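Local structure of probable starch synthase 4, chloroplastic/amyloplastic (Arabidopsis thaliana, 6GNE) at residues I433-Q436 against F437-G440. The protein is probably a plastid starch synthase, a glycosyltransferase built on the two-domain GT-B fold. Numbering follows the deposited sequence.
Sequences IPTQ and FQNG
Gln436 lies along one face of the Phe437 ring, the two side chains pointing the same way. Its CG sits 3.9 Å from the ring centroid, only 7° off the normal, in a CH-pi contact. Placing CG between the backbone N and the carbonyl carbon (chi1 68°) sends the chain out alongside Phe437, and the bend at chi2 then lays the amide almost flat on the ring, the two planes 15° apart. The amide is displaced toward the far end of the ring, where Gln436 NE2 comes within 3.5 Å of Phe437 CZ. At the ring's edge, Pro434 CG lies near the ring plane, 4.0 Å from Phe437 CD2. The backbone beneath coils through two overlapping type I beta-turns. The first is closed by a hydrogen bond from Phe437 N to Pro434 O (3.1 Å); the second has only a weak bond, Gln438 N to Thr435 O at 3.5 Å. Lys475 NZ bonds to that same Thr435 O and also to Gln438 O, tying the turn to helix 466-477. These turns lie near the end of the loop that leads into strand 441-443, an outermost strand of the six-stranded parallel sheet in the C-terminal Rossmann-like half of the GT-B fold. Asn439 anchors this inner end, its side chain bonded to Ser424 O and Phe426 N. Closer to the turn, the contact is partly buried: Ile433 CG2 packs on Gln438 CG at 3.8 Å, while Ile433 also touches Phe426. Beyond CG the Gln438 chain runs extended, its OE1 3.9 Å from Thr435 OG1 with no hydrogen bond between them. The Gln436-Phe437 stack, by contrast, is exposed to solvent, as are Pro434 and Thr435; Pro434 and Phe437 also touch a crystal neighbour.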
loop_
_atom_site.group_PDB
_atom_site.type_symbol
_atom_site.label_atom_id
_atom_site.label_comp_id
_atom_site.label_asym_id
_atom_site.label_seq_id
_atom_site.Cartn_x
_atom_site.Cartn_y
_atom_site.Cartn_z
ATOM N N ILE A 433 24.682 13.006 -4.411
ATOM C CA ILE A 433 23.993 12.302 -3.322
ATOM C C ILE A 433 24.988 11.867 -2.271
ATOM O O ILE A 433 25.937 11.173 -2.602
ATOM C CB ILE A 433 23.269 11.046 -3.817
ATOM C CG1 ILE A 433 22.207 11.436 -4.857
ATOM C CG2 ILE A 433 22.632 10.321 -2.628
ATOM C CD1 ILE A 433 21.533 10.274 -5.515
ATOM N N PRO A 434 24.767 12.251 -0.998
ATOM C CA PRO A 434 25.694 11.793 0.043
ATOM C C PRO A 434 25.754 10.280 0.118
ATOM O O PRO A 434 24.750 9.576 -0.076
ATOM C CB PRO A 434 25.125 12.372 1.349
ATOM C CG PRO A 434 24.213 13.459 0.947
ATOM C CD PRO A 434 23.714 13.117 -0.443
ATOM N N THR A 435 26.933 9.821 0.465
ATOM C CA THR A 435 27.294 8.436 0.379
ATOM C C THR A 435 26.398 7.500 1.231
ATOM O O THR A 435 26.157 6.358 0.845
ATOM C CB THR A 435 28.808 8.317 0.700
ATOM O OG1 THR A 435 29.282 7.085 0.222
ATOM C CG2 THR A 435 29.114 8.426 2.208
ATOM N N GLN A 436 25.885 7.994 2.361
ATOM C CA GLN A 436 25.083 7.173 3.266
ATOM C C GLN A 436 23.717 6.773 2.664
ATOM O O GLN A 436 23.166 5.719 3.003
ATOM C CB GLN A 436 24.945 7.820 4.680
ATOM C CG GLN A 436 24.136 9.109 4.800
ATOM C CD GLN A 436 23.373 9.292 6.149
ATOM O OE1 GLN A 436 22.750 8.365 6.699
ATOM N NE2 GLN A 436 23.316 10.532 6.602
ATOM N N PHE A 437 23.172 7.602 1.778
ATOM C CA PHE A 437 21.853 7.322 1.200
ATOM C C PHE A 437 21.925 6.411 -0.017
ATOM O O PHE A 437 20.969 5.694 -0.301
ATOM C CB PHE A 437 21.092 8.621 0.902
ATOM C CG PHE A 437 20.904 9.495 2.119
ATOM C CD1 PHE A 437 20.167 9.032 3.226
ATOM C CD2 PHE A 437 21.520 10.765 2.198
ATOM C CE1 PHE A 437 20.003 9.832 4.360
ATOM C CE2 PHE A 437 21.363 11.557 3.341
ATOM C CZ PHE A 437 20.601 11.099 4.412
ATOM N N GLN A 438 23.054 6.424 -0.712
ATOM C CA GLN A 438 23.243 5.703 -1.987
ATOM C C GLN A 438 22.944 4.198 -1.816
ATOM O O GLN A 438 23.575 3.527 -1.026
ATOM C CB GLN A 438 24.667 5.921 -2.538
ATOM C CG GLN A 438 24.931 7.347 -3.033
ATOM C CD GLN A 438 26.318 7.577 -3.650
ATOM O OE1 GLN A 438 27.327 7.098 -3.152
ATOM N NE2 GLN A 438 26.357 8.340 -4.733
ATOM N N ASN A 439 21.961 3.684 -2.548
ATOM C CA ASN A 439 21.515 2.298 -2.342
ATOM C C ASN A 439 21.062 1.553 -3.571
ATOM O O ASN A 439 20.595 0.436 -3.433
ATOM C CB ASN A 439 20.383 2.280 -1.307
ATOM C CG ASN A 439 19.178 3.113 -1.740
ATOM O OD1 ASN A 439 19.086 3.548 -2.908
ATOM N ND2 ASN A 439 18.243 3.312 -0.816
ATOM N N GLY A 440 21.186 2.126 -4.762
ATOM C CA GLY A 440 20.626 1.486 -5.955
ATOM C C GLY A 440 20.898 2.246 -7.227
ATOM O O GLY A 440 21.937 2.902 -7.380
#